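Local coordinates for protein erythromycin dehydratase (Saccharopolyspora erythraea, PDB 3EL6) that probably catalyses the loss of water from a beta-hydroxyacyl intermediate during polyketide chain building in erythromycin biosynthesis, at residues A234-L239 with V269-A274; D61-L66 with E221-H226; L87-D92 with L116-G121; P227-A232 with T265-V270; K206-Y211 with L239-E244. All coordinates share one frame; numbering follows the deposited sequence.

Contact 1. Residues A234-L239 with V269-A274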
# COMPACT_ATOMS: atom_id res chain seq x y z
N ALA A 234 -13.06 -28.42 2.14
CA ALA A 234 -14.41 -27.91 2.03
C ALA A 234 -15.33 -28.86 1.28
O ALA A 234 -16.57 -28.89 1.51
CB ALA A 234 -14.40 -26.51 1.34
N GLN A 235 -14.76 -29.64 0.37
CA GLN A 235 -15.60 -30.64 -0.33
C GLN A 235 -16.25 -31.64 0.61
O GLN A 235 -17.25 -32.23 0.24
CB GLN A 235 -14.82 -31.39 -1.42
CG GLN A 235 -14.52 -30.59 -2.68
CD GLN A 235 -13.65 -31.44 -3.61
OE1 GLN A 235 -13.89 -32.64 -3.71
NE2 GLN A 235 -12.58 -30.85 -4.19
N THR A 236 -15.72 -31.81 1.82
CA THR A 236 -16.32 -32.77 2.72
C THR A 236 -17.78 -32.39 3.02
O THR A 236 -18.59 -33.25 3.43
CB THR A 236 -15.53 -32.97 3.99
OG1 THR A 236 -15.52 -31.75 4.74
CG2 THR A 236 -14.04 -33.38 3.69
N LEU A 237 -18.13 -31.10 2.87
CA LEU A 237 -19.50 -30.68 3.16
C LEU A 237 -20.49 -31.34 2.21
O LEU A 237 -21.69 -31.45 2.54
CB LEU A 237 -19.67 -29.15 3.09
CG LEU A 237 -19.38 -28.43 4.44
CD1 LEU A 237 -18.00 -28.66 4.94
CD2 LEU A 237 -19.67 -26.87 4.37
N SER A 238 -20.03 -31.77 1.04
CA SER A 238 -20.91 -32.43 0.09
C SER A 238 -21.29 -33.86 0.53
O SER A 238 -22.24 -34.44 -0.01
CB SER A 238 -20.30 -32.46 -1.31
OG SER A 238 -19.27 -33.45 -1.41
N LEU A 239 -20.58 -34.41 1.50
CA LEU A 239 -20.77 -35.81 1.92
C LEU A 239 -21.78 -35.97 3.07
O LEU A 239 -22.13 -37.10 3.43
CB LEU A 239 -19.44 -36.42 2.35
CG LEU A 239 -18.35 -36.45 1.27
CD1 LEU A 239 -17.05 -37.03 1.83
CD2 LEU A 239 -18.83 -37.24 0.04
N VAL A 269 -9.82 -34.92 7.95
CA VAL A 269 -10.81 -33.86 8.19
C VAL A 269 -11.98 -34.47 8.97
O VAL A 269 -12.49 -35.55 8.61
CB VAL A 269 -11.33 -33.36 6.89
CG1 VAL A 269 -12.36 -32.22 7.11
CG2 VAL A 269 -10.15 -32.90 6.02
N VAL A 270 -12.40 -33.80 10.03
CA VAL A 270 -13.68 -34.12 10.65
C VAL A 270 -14.61 -32.93 10.44
O VAL A 270 -14.25 -31.77 10.84
CB VAL A 270 -13.50 -34.34 12.16
CG1 VAL A 270 -14.87 -34.65 12.77
CG2 VAL A 270 -12.43 -35.47 12.44
N ALA A 271 -15.74 -33.14 9.77
CA ALA A 271 -16.69 -32.06 9.51
C ALA A 271 -17.90 -32.32 10.40
O ALA A 271 -18.46 -33.42 10.38
CB ALA A 271 -17.10 -32.02 8.08
N THR A 272 -18.29 -31.31 11.18
CA THR A 272 -19.44 -31.45 12.08
C THR A 272 -20.52 -30.37 11.81
O THR A 272 -20.20 -29.22 11.48
CB THR A 272 -18.95 -31.50 13.56
OG1 THR A 272 -18.11 -30.38 13.82
CG2 THR A 272 -18.04 -32.66 13.77
N PRO A 273 -21.81 -30.72 11.93
CA PRO A 273 -22.89 -29.75 11.66
C PRO A 273 -22.72 -28.47 12.52
O PRO A 273 -22.25 -28.55 13.66
CB PRO A 273 -24.17 -30.52 12.08
CG PRO A 273 -23.82 -31.95 11.92
CD PRO A 273 -22.36 -32.02 12.39
N ALA A 274 -23.02 -27.32 11.95
CA ALA A 274 -22.84 -26.05 12.69
C ALA A 274 -23.94 -25.05 12.36
O ALA A 274 -23.69 -23.89 12.07
CB ALA A 274 -21.48 -25.44 12.44

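Contact 2. Residues D61-L66 with E221-H226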
# COMPACT_ATOMS: atom_id res chain seq x y z
N ASP A 61 -1.71 -20.86 -17.04
CA ASP A 61 -0.39 -21.23 -17.50
C ASP A 61 0.51 -21.56 -16.35
O ASP A 61 1.23 -22.56 -16.38
CB ASP A 61 0.28 -20.14 -18.37
CG ASP A 61 -0.32 -20.04 -19.77
OD1 ASP A 61 -1.09 -20.95 -20.20
OD2 ASP A 61 -0.02 -19.04 -20.46
N GLU A 62 0.49 -20.71 -15.31
CA GLU A 62 1.33 -20.93 -14.15
C GLU A 62 0.71 -21.93 -13.16
O GLU A 62 1.41 -22.64 -12.46
CB GLU A 62 1.58 -19.61 -13.42
CG GLU A 62 2.42 -18.61 -14.23
CD GLU A 62 3.79 -19.18 -14.58
OE1 GLU A 62 4.24 -19.05 -15.76
OE2 GLU A 62 4.40 -19.77 -13.65
N GLN A 63 -0.60 -21.97 -13.08
CA GLN A 63 -1.26 -22.90 -12.13
C GLN A 63 -2.29 -23.74 -12.90
O GLN A 63 -3.48 -23.41 -12.97
CB GLN A 63 -1.95 -22.09 -11.03
CG GLN A 63 -1.02 -21.37 -10.06
CD GLN A 63 -0.59 -19.97 -10.53
OE1 GLN A 63 -1.42 -19.17 -11.03
NE2 GLN A 63 0.68 -19.66 -10.35
N PRO A 64 -1.84 -24.82 -13.55
CA PRO A 64 -2.77 -25.46 -14.49
C PRO A 64 -4.01 -26.01 -13.80
O PRO A 64 -5.05 -26.17 -14.42
CB PRO A 64 -1.93 -26.60 -15.16
CG PRO A 64 -0.49 -26.16 -15.00
CD PRO A 64 -0.43 -25.18 -13.77
N TRP A 65 -3.93 -26.28 -12.51
CA TRP A 65 -5.10 -26.78 -11.81
C TRP A 65 -6.23 -25.81 -11.81
O TRP A 65 -7.36 -26.18 -11.63
CB TRP A 65 -4.74 -27.15 -10.35
CG TRP A 65 -3.87 -26.13 -9.60
CD1 TRP A 65 -2.54 -26.13 -9.49
CD2 TRP A 65 -4.35 -24.98 -8.85
NE1 TRP A 65 -2.13 -25.05 -8.71
CE2 TRP A 65 -3.23 -24.35 -8.30
CE3 TRP A 65 -5.62 -24.45 -8.58
CZ2 TRP A 65 -3.32 -23.19 -7.49
CZ3 TRP A 65 -5.71 -23.28 -7.77
CH2 TRP A 65 -4.57 -22.70 -7.25
N LEU A 66 -5.95 -24.53 -12.04
CA LEU A 66 -7.08 -23.58 -12.19
C LEU A 66 -8.09 -24.01 -13.27
O LEU A 66 -9.34 -23.81 -13.17
CB LEU A 66 -6.51 -22.17 -12.40
CG LEU A 66 -5.93 -21.56 -11.11
CD1 LEU A 66 -5.01 -20.36 -11.41
CD2 LEU A 66 -7.07 -21.14 -10.14
N GLU A 221 6.03 -24.95 -2.89
CA GLU A 221 5.96 -24.65 -1.48
C GLU A 221 5.59 -23.16 -1.34
O GLU A 221 5.71 -22.34 -2.29
CB GLU A 221 7.28 -25.00 -0.74
CG GLU A 221 7.27 -24.78 0.85
CD GLU A 221 6.06 -25.40 1.66
OE1 GLU A 221 4.93 -24.86 1.63
OE2 GLU A 221 6.28 -26.40 2.39
N GLY A 222 5.16 -22.80 -0.16
CA GLY A 222 4.99 -21.39 0.09
C GLY A 222 3.54 -21.04 0.28
O GLY A 222 3.26 -19.94 0.73
N TYR A 223 2.63 -21.98 0.02
CA TYR A 223 1.22 -21.73 0.39
C TYR A 223 1.05 -21.76 1.91
O TYR A 223 1.80 -22.45 2.60
CB TYR A 223 0.24 -22.73 -0.23
CG TYR A 223 0.16 -22.68 -1.73
CD1 TYR A 223 -0.57 -21.70 -2.35
CD2 TYR A 223 0.81 -23.63 -2.52
CE1 TYR A 223 -0.67 -21.62 -3.74
CE2 TYR A 223 0.71 -23.55 -3.92
CZ TYR A 223 -0.02 -22.56 -4.49
OH TYR A 223 -0.13 -22.49 -5.86
N ALA A 224 0.04 -21.04 2.42
CA ALA A 224 -0.24 -21.10 3.86
C ALA A 224 -0.97 -22.38 4.09
O ALA A 224 -0.58 -23.16 4.95
CB ALA A 224 -1.09 -19.90 4.31
N PHE A 225 -2.01 -22.63 3.30
CA PHE A 225 -2.72 -23.94 3.24
C PHE A 225 -3.03 -24.13 1.74
O PHE A 225 -3.88 -23.44 1.19
CB PHE A 225 -4.05 -23.88 3.99
CG PHE A 225 -4.69 -25.27 4.27
CD1 PHE A 225 -4.95 -25.66 5.58
CD2 PHE A 225 -5.03 -26.14 3.22
CE1 PHE A 225 -5.54 -26.93 5.87
CE2 PHE A 225 -5.63 -27.39 3.47
CZ PHE A 225 -5.87 -27.81 4.78
N HIS A 226 -2.34 -25.04 1.08
CA HIS A 226 -2.54 -25.24 -0.38
C HIS A 226 -3.99 -25.16 -0.79
O HIS A 226 -4.85 -25.91 -0.29
CB HIS A 226 -1.95 -26.62 -0.81
CG HIS A 226 -1.73 -26.72 -2.29
ND1 HIS A 226 -2.75 -26.62 -3.19
CD2 HIS A 226 -0.58 -26.78 -3.02
CE1 HIS A 226 -2.27 -26.67 -4.42
NE2 HIS A 226 -0.95 -26.78 -4.34
O HOH W 1 0.62 -24.48 -7.39

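Contact 3. Residues L87-D92 with L116-G121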
# COMPACT_ATOMS: atom_id res chain seq x y z
N LEU A 87 -4.90 -15.90 4.61
CA LEU A 87 -4.08 -16.46 5.69
C LEU A 87 -2.61 -16.08 5.53
O LEU A 87 -1.91 -15.85 6.53
CB LEU A 87 -4.25 -18.02 5.70
CG LEU A 87 -5.63 -18.49 6.18
CD1 LEU A 87 -5.77 -20.02 5.84
CD2 LEU A 87 -5.75 -18.31 7.74
N ALA A 88 -2.13 -16.02 4.29
CA ALA A 88 -0.73 -15.68 3.99
C ALA A 88 -0.52 -14.22 4.35
O ALA A 88 0.51 -13.86 4.95
CB ALA A 88 -0.43 -15.86 2.50
N ALA A 89 -1.49 -13.39 3.97
CA ALA A 89 -1.47 -11.96 4.37
C ALA A 89 -1.46 -11.82 5.90
O ALA A 89 -0.65 -11.06 6.46
CB ALA A 89 -2.68 -11.19 3.76
N GLY A 90 -2.32 -12.56 6.58
CA GLY A 90 -2.36 -12.45 8.05
C GLY A 90 -1.05 -12.86 8.65
O GLY A 90 -0.54 -12.20 9.56
N GLU A 91 -0.47 -13.96 8.18
CA GLU A 91 0.82 -14.36 8.74
C GLU A 91 1.88 -13.28 8.52
O GLU A 91 2.72 -12.97 9.41
CB GLU A 91 1.27 -15.73 8.16
CG GLU A 91 2.57 -16.24 8.79
CD GLU A 91 2.45 -16.54 10.34
OE1 GLU A 91 3.42 -16.24 11.05
OE2 GLU A 91 1.43 -17.09 10.86
N ASP A 92 1.90 -12.69 7.34
CA ASP A 92 2.88 -11.63 7.03
C ASP A 92 2.69 -10.42 7.99
O ASP A 92 3.68 -9.86 8.49
CB ASP A 92 2.69 -11.15 5.56
CG ASP A 92 3.76 -10.09 5.15
OD1 ASP A 92 4.79 -10.50 4.60
OD2 ASP A 92 3.57 -8.88 5.42
N LEU A 116 -4.34 -9.87 -8.78
CA LEU A 116 -4.90 -9.97 -7.44
C LEU A 116 -4.28 -8.85 -6.62
O LEU A 116 -3.10 -8.46 -6.83
CB LEU A 116 -4.42 -11.27 -6.77
CG LEU A 116 -4.89 -12.50 -7.53
CD1 LEU A 116 -4.05 -13.74 -7.01
CD2 LEU A 116 -6.37 -12.62 -7.34
N ARG A 117 -5.07 -8.30 -5.70
CA ARG A 117 -4.54 -7.26 -4.79
C ARG A 117 -5.24 -7.42 -3.44
O ARG A 117 -6.48 -7.47 -3.37
CB ARG A 117 -4.77 -5.88 -5.44
CG ARG A 117 -4.44 -4.64 -4.57
CD ARG A 117 -3.12 -3.88 -4.78
NE ARG A 117 -2.28 -4.03 -5.96
CZ ARG A 117 -2.10 -3.08 -6.85
NH1 ARG A 117 -2.79 -1.91 -6.75
NH2 ARG A 117 -1.30 -3.27 -7.89
N MET A 118 -4.46 -7.58 -2.36
CA MET A 118 -5.02 -7.67 -1.03
C MET A 118 -4.55 -6.46 -0.24
O MET A 118 -3.40 -6.08 -0.37
CB MET A 118 -4.56 -8.94 -0.29
CG MET A 118 -5.16 -10.21 -0.81
SD MET A 118 -4.58 -11.46 0.32
CE MET A 118 -2.82 -11.56 -0.09
N SER A 119 -5.45 -5.80 0.47
CA SER A 119 -5.10 -4.65 1.31
C SER A 119 -5.47 -4.97 2.73
O SER A 119 -6.61 -5.35 2.98
CB SER A 119 -5.93 -3.39 0.92
OG SER A 119 -5.93 -3.22 -0.49
N VAL A 120 -4.52 -4.78 3.64
CA VAL A 120 -4.77 -4.94 5.08
C VAL A 120 -4.69 -3.56 5.75
O VAL A 120 -3.70 -2.85 5.58
CB VAL A 120 -3.75 -5.88 5.68
CG1 VAL A 120 -3.95 -5.99 7.24
CG2 VAL A 120 -3.93 -7.30 5.02
N GLY A 121 -5.71 -3.17 6.48
CA GLY A 121 -5.76 -1.78 6.99
C GLY A 121 -5.28 -1.66 8.39
O GLY A 121 -4.63 -2.57 8.92

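Contact 4. Residues P227-A232 with T265-V270. With SO4 (sulfate ion), chain B.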
# COMPACT_ATOMS: atom_id res chain seq x y z
N PRO A 227 -4.34 -24.25 -1.73
CA PRO A 227 -5.74 -24.00 -1.99
C PRO A 227 -6.49 -25.14 -2.67
O PRO A 227 -7.76 -25.24 -2.53
CB PRO A 227 -5.72 -22.72 -2.85
CG PRO A 227 -4.40 -22.74 -3.46
CD PRO A 227 -3.46 -23.37 -2.53
N VAL A 228 -5.74 -26.01 -3.37
CA VAL A 228 -6.45 -27.19 -3.87
C VAL A 228 -6.80 -28.11 -2.68
O VAL A 228 -7.94 -28.59 -2.58
CB VAL A 228 -5.69 -27.89 -4.98
CG1 VAL A 228 -6.48 -29.12 -5.52
CG2 VAL A 228 -5.53 -26.86 -6.14
N LEU A 229 -5.83 -28.34 -1.82
CA LEU A 229 -6.08 -29.16 -0.61
C LEU A 229 -7.21 -28.54 0.20
O LEU A 229 -8.13 -29.23 0.65
CB LEU A 229 -4.80 -29.32 0.17
CG LEU A 229 -4.89 -30.30 1.39
CD1 LEU A 229 -5.07 -31.74 0.84
CD2 LEU A 229 -3.64 -30.27 2.30
N LEU A 230 -7.20 -27.21 0.36
CA LEU A 230 -8.25 -26.56 1.19
C LEU A 230 -9.61 -26.63 0.54
O LEU A 230 -10.65 -26.79 1.21
CB LEU A 230 -7.87 -25.08 1.35
CG LEU A 230 -8.80 -24.29 2.28
CD1 LEU A 230 -8.67 -24.93 3.63
CD2 LEU A 230 -8.16 -22.90 2.30
N ASP A 231 -9.67 -26.53 -0.80
CA ASP A 231 -10.98 -26.73 -1.45
C ASP A 231 -11.50 -28.16 -1.22
O ASP A 231 -12.69 -28.36 -1.05
CB ASP A 231 -10.91 -26.51 -2.96
CG ASP A 231 -12.24 -26.70 -3.62
OD1 ASP A 231 -13.03 -25.73 -3.60
OD2 ASP A 231 -12.55 -27.81 -4.13
N ALA A 232 -10.60 -29.13 -1.28
CA ALA A 232 -11.00 -30.54 -1.05
C ALA A 232 -11.42 -30.77 0.44
O ALA A 232 -12.34 -31.53 0.75
CB ALA A 232 -9.88 -31.45 -1.47
N THR A 265 0.19 -31.42 2.64
CA THR A 265 -0.43 -31.93 1.38
C THR A 265 -1.31 -33.16 1.64
O THR A 265 -1.90 -33.70 0.71
CB THR A 265 0.61 -32.34 0.35
OG1 THR A 265 1.49 -33.31 0.91
CG2 THR A 265 1.42 -31.11 -0.16
N SER A 266 -1.39 -33.61 2.89
CA SER A 266 -2.13 -34.82 3.24
C SER A 266 -2.69 -34.62 4.64
O SER A 266 -1.89 -34.40 5.57
CB SER A 266 -1.19 -36.01 3.23
OG SER A 266 -1.91 -37.19 3.55
N VAL A 267 -4.02 -34.63 4.78
CA VAL A 267 -4.65 -34.31 6.06
C VAL A 267 -5.84 -35.24 6.30
O VAL A 267 -6.27 -35.95 5.40
CB VAL A 267 -5.14 -32.82 6.08
CG1 VAL A 267 -3.89 -31.87 5.99
CG2 VAL A 267 -6.20 -32.58 4.96
N ARG A 268 -6.34 -35.25 7.54
CA ARG A 268 -7.61 -35.89 7.86
C ARG A 268 -8.58 -34.78 8.29
O ARG A 268 -8.17 -33.82 8.93
CB ARG A 268 -7.40 -36.86 9.02
CG ARG A 268 -6.41 -38.03 8.69
CD ARG A 268 -5.99 -38.89 9.92
NE ARG A 268 -5.39 -40.12 9.39
CZ ARG A 268 -4.97 -41.17 10.12
NH1 ARG A 268 -5.06 -41.17 11.44
NH2 ARG A 268 -4.48 -42.23 9.49
N VAL A 269 -9.82 -34.92 7.95
CA VAL A 269 -10.81 -33.86 8.19
C VAL A 269 -11.98 -34.47 8.97
O VAL A 269 -12.49 -35.55 8.61
CB VAL A 269 -11.33 -33.36 6.89
CG1 VAL A 269 -12.36 -32.22 7.11
CG2 VAL A 269 -10.15 -32.90 6.02
N VAL A 270 -12.40 -33.80 10.03
CA VAL A 270 -13.68 -34.12 10.65
C VAL A 270 -14.61 -32.93 10.44
O VAL A 270 -14.25 -31.77 10.84
CB VAL A 270 -13.50 -34.34 12.16
CG1 VAL A 270 -14.87 -34.65 12.77
CG2 VAL A 270 -12.43 -35.47 12.44
S SO4 B . -3.51 -44.54 12.47
O1 SO4 B . -3.81 -44.78 11.06
O2 SO4 B . -4.41 -43.53 13.04
O3 SO4 B . -3.65 -45.80 13.21
O4 SO4 B . -2.12 -44.09 12.58

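Contact 5. Residues K206-Y211 with L239-E244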
# COMPACT_ATOMS: atom_id res chain seq x y z
N LYS A 206 -20.70 -40.77 10.67
CA LYS A 206 -21.29 -41.20 11.93
C LYS A 206 -22.30 -40.12 12.33
O LYS A 206 -21.92 -38.96 12.49
CB LYS A 206 -20.22 -41.33 12.99
CG LYS A 206 -20.79 -41.94 14.28
CD LYS A 206 -20.01 -41.51 15.48
CE LYS A 206 -18.61 -42.09 15.47
NZ LYS A 206 -17.88 -41.57 16.67
N ASP A 207 -23.59 -40.47 12.44
CA ASP A 207 -24.60 -39.43 12.66
C ASP A 207 -24.52 -38.46 11.48
O ASP A 207 -24.57 -38.86 10.29
CB ASP A 207 -24.29 -38.65 13.95
CG ASP A 207 -23.90 -39.57 15.12
OD1 ASP A 207 -24.70 -40.50 15.45
OD2 ASP A 207 -22.79 -39.37 15.73
N ASP A 208 -24.41 -37.18 11.80
CA ASP A 208 -24.25 -36.19 10.75
C ASP A 208 -22.79 -35.69 10.66
O ASP A 208 -22.54 -34.72 9.96
CB ASP A 208 -25.24 -35.03 10.93
CG ASP A 208 -26.67 -35.40 10.47
OD1 ASP A 208 -26.81 -36.28 9.57
OD2 ASP A 208 -27.64 -34.81 10.99
N SER A 209 -21.86 -36.34 11.34
CA SER A 209 -20.41 -36.04 11.19
C SER A 209 -19.77 -36.83 10.04
O SER A 209 -20.13 -37.99 9.82
CB SER A 209 -19.69 -36.39 12.47
OG SER A 209 -20.14 -35.52 13.50
N VAL A 210 -18.82 -36.21 9.35
CA VAL A 210 -18.16 -36.81 8.19
C VAL A 210 -16.68 -36.81 8.49
O VAL A 210 -16.17 -35.80 9.00
CB VAL A 210 -18.44 -35.94 6.93
CG1 VAL A 210 -17.54 -36.37 5.76
CG2 VAL A 210 -19.93 -35.98 6.56
N TYR A 211 -15.97 -37.91 8.20
CA TYR A 211 -14.56 -38.03 8.45
C TYR A 211 -13.96 -38.25 7.05
O TYR A 211 -14.56 -39.03 6.28
CB TYR A 211 -14.28 -39.26 9.31
CG TYR A 211 -15.01 -39.14 10.63
CD1 TYR A 211 -14.36 -38.66 11.75
CD2 TYR A 211 -16.37 -39.39 10.69
CE1 TYR A 211 -15.06 -38.49 12.97
CE2 TYR A 211 -17.09 -39.20 11.89
CZ TYR A 211 -16.43 -38.77 13.00
OH TYR A 211 -17.16 -38.59 14.16
N LEU A 239 -20.58 -34.41 1.50
CA LEU A 239 -20.77 -35.81 1.92
C LEU A 239 -21.78 -35.97 3.07
O LEU A 239 -22.13 -37.10 3.43
CB LEU A 239 -19.44 -36.42 2.35
CG LEU A 239 -18.35 -36.45 1.27
CD1 LEU A 239 -17.05 -37.03 1.83
CD2 LEU A 239 -18.83 -37.24 0.04
N GLY A 240 -22.20 -34.86 3.66
CA GLY A 240 -23.03 -34.90 4.86
C GLY A 240 -24.47 -34.55 4.53
O GLY A 240 -24.86 -34.54 3.35
N ALA A 241 -25.25 -34.25 5.56
CA ALA A 241 -26.65 -33.85 5.37
C ALA A 241 -26.72 -32.63 4.46
O ALA A 241 -27.78 -32.29 3.94
CB ALA A 241 -27.31 -33.54 6.71
N LEU A 242 -25.59 -31.97 4.24
CA LEU A 242 -25.62 -30.79 3.36
C LEU A 242 -25.74 -31.13 1.88
O LEU A 242 -26.52 -30.49 1.17
CB LEU A 242 -24.42 -29.86 3.61
CG LEU A 242 -24.66 -28.71 4.59
CD1 LEU A 242 -25.19 -29.23 5.91
CD2 LEU A 242 -23.39 -27.91 4.81
N GLY A 243 -24.99 -32.13 1.43
CA GLY A 243 -24.71 -32.35 0.00
C GLY A 243 -25.85 -32.56 -0.98
O GLY A 243 -25.97 -33.62 -1.60
N GLU A 244 -26.67 -31.52 -1.16
CA GLU A 244 -27.87 -31.59 -2.01
C GLU A 244 -29.13 -31.89 -1.18
O GLU A 244 -29.28 -32.99 -0.64
CB GLU A 244 -27.71 -32.66 -3.11
CG GLU A 244 -29.01 -33.44 -3.35
CD GLU A 244 -29.10 -34.07 -4.74
OE1 GLU A 244 -30.06 -33.73 -5.48
OE2 GLU A 244 -28.23 -34.90 -5.10
O HOH W 2 -23.86 -33.64 7.90

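Contact 1. Residues A234-L239 with V269-A274
Thr236 fits against Val269 and Ala271 with both branches of its side chain, and this small buried patch carries nearly all of the contact. The methyl CG2 rests on the isopropyl group of Val269, 4.0 Å from its CG1, while OG1 lies 3.7 Å from the CB of Ala271 and also brushes Val269 CG1. With chi1 at 64°, the hydroxyl is wedged between its own backbone N and carbonyl carbon. From there OG1 donates to the carbonyl oxygen of Val233, so the polar atom has a partner on its own side and can lie against hydrocarbon on the other. The backbones come close here, with the CA atoms of Thr236 and Ala271 6.8 Å apart. This is the hotdog arrangement, seen in one half of a double hotdog fold: a helix held against a curved antiparallel sheet, with alternate residues of strand 266-273 facing it. Leu281 of the adjacent strand 278-284 and Ala212 of strand 209-215 close in on Thr236 from the same sheet. Packing is slacker beyond this point. Leu237 brings its end no nearer than 4.7 Å to the strand, and Val270 turns its side chain from the helix. On the more open side Ser238 turns back on its own segment, its OG donating to Gln235 O over 2.9 Å, an oxygen that also accepts from Ser238 N.

Contact 2. Residues D61-L66 with E221-H226
Trp65 and His226 mark the nearest approach of the two backbones, yet their CA atoms are still 11.8 Å apart; neither segment is regular helix or strand, and long side chains do the bridging. Trp65 has CG between its backbone N and carbonyl carbon (chi1 45°), which sends the indole toward 221-226. Tyr223 comes to meet it, its OH reaching the indole edge near the ring plane, 3.7 Å from CZ2. Between the two polar groups sits a water, in the plane of both rings: Trp65 NE1 donates to it over 3.1 Å, and it lies 2.6 Å from Tyr223 OH. In this double hotdog fold the contact ties the loop after strand 52-58 to the lead-in of helix 227-235, where His226 is the N-cap and its ND1 takes the backbone N-H of Val228. The imidazole and the five-membered ring of Trp65 meet obliquely, centroids 5.9 Å apart and planes at 54°. Tyr223 also reaches one face of the imidazole, with CZ offset toward the rim. Gln63 CB and Leu66 CG, from the indole's own segment, cover one of its faces, while His37 meets the Tyr223 ring edge-to-face.

Contact 3. Residues L87-D92 with L116-G121
Ala89 and Met118 are the closest backbone pair where helix 79-93 lies over strand 114-123, their CA atoms 7.8 Å apart, and a methyl on the helix side is enough to bridge to the strand's side chains. That methyl, Ala89 CB, points toward the strand and is met by two side chains of it. Met118 supplies the larger share: both its thioether SD and its terminal CE lie 3.9 Å from Ala89 CB. The methionine leaves the strand nearly straight through chi2, then bends at chi3 (-70°), and this last turn lays the SD-CE bond alongside the alanine methyl. Val120 adds a lighter touch with CG2, 4.3 Å from the same CB. All of these groups are apolar and buried, and no hydrogen bond crosses between the segments. Strand alternation explains the pairing: Met118 and Val120 face the helix, whereas Ser119 between them points away. Arg117 likewise serves the other face, where its NH1 donates to the carbonyl oxygen of Asp45 of the second subunit, and Ser119 packs on Val46 of that subunit. On the helix side, Phe54 of strand 52-58 and Ile131 of strand 129-137 also touch Ala89, and Leu85, one turn earlier in helix 79-93, packs on Met118, so that the helix spans three adjoining strands in the hotdog manner.

Contact 4. Residues P227-A232 with T265-V270
Leu229 reaches across to Thr265 and Val267, and its side chain is worth following outward. CB leaves helix 227-235 in the direction of the strand. With CG anti to the backbone N (chi1 -174°), the chain continues outward, and these first two carbons act as a stem, leaving the close contacts to the branches. CD1 takes the carbonyl side of Thr265, 3.7 Å from its O. CD2 lies against the backbone itself, 3.7 Å from the CA of Thr265, and comes within 4.1 Å of the N of Ser266. The same methyl meets CG1 of Val267 at 4.0 Å, the one apolar side-chain pair of the contact. The leucine therefore sits at the start of strand 266-273, largely on main-chain atoms, where the Leu229 and Thr265 CA atoms approach to 6.6 Å. The side chain of Thr265 turns away from the helix. Val214 of the neighbouring strand 209-215 touches Leu229 as well. On the far side of the strand, Arg268 runs out extended from CG to NE and offers the edge of its guanidinium to a sulfate, probably from the crystallisation liquor. NH1 donates to sulfate O2 over 2.9 Å (172°) and NH2 to O1 over 3.1 Å (171°), two nearly straight, side-by-side bonds; Trp169 makes a cation-pi contact with the same arginine. The N-cap His226 and the helix after it spell HPxLLDAxxQ, a sequence familiar from polyketide synthase dehydratases, and the helix's burial against a curved antiparallel sheet is the signature of the hotdog fold.

Contact 5. Residues K206-Y211 with L239-E244
Val210 holds CG1 anti to its backbone N (chi1 169°) and CG2 beside that N, a setting that presents one methyl to each of two successive residues, Leu239 and Gly240. CG1 meets the CB of Leu239 at 3.9 Å and its CD1 at 4.0 Å, the two side chains crossing at about a right angle. CG2 rests directly on the main chain, 3.7 Å from the CA of Gly240; with no side chain on that residue, the valine can lie flush against the loop. Farther out, two turns face each other. One, type II' from Lys206 to Ser209, is the tight turn of the beta-hairpin of antiparallel strands 200-206 and 209-215, closed by backbone bonds in both directions between Lys206 and Ser209; the other is a type I turn from Gly240 to Gly243. A water joins them, donating to Asp208 O over 2.7 Å and accepting from Ala241 N over 2.8 Å. Alongside it the OD1 of Asp208 passes the CB of Ala241 at 4.0 Å, its charge being met by a salt bridge to Arg205. The chemistry thus divides by depth: hydrocarbon contact around buried Val210, and a water-mediated polar link farther out, with no direct hydrogen bond between the segments.

Contacts 1 and 4 are two levels of one interface, helix 227-235 and the residues that follow it against strand 266-273, with centres 11 Å apart and Val269 and Val270 in common. Contact 5 continues it outward, its centre 6 Å from that of contact 1; Ala271 N and Val210 O, 2.8 Å apart, probably hydrogen-bond between neighbouring strands. Contact 2 leads into the same helix: Trp65 CE3 packs 3.4 Å from Val228 CG2. It also touches contact 3, where Ala224 CB lies 3.9 Å from Leu87 CB. Contacts 3 and 5 are the extremes, centres about 33 Å apart, on opposite sides of the chain's centre. The bound sulfate belongs to contact 4 alone.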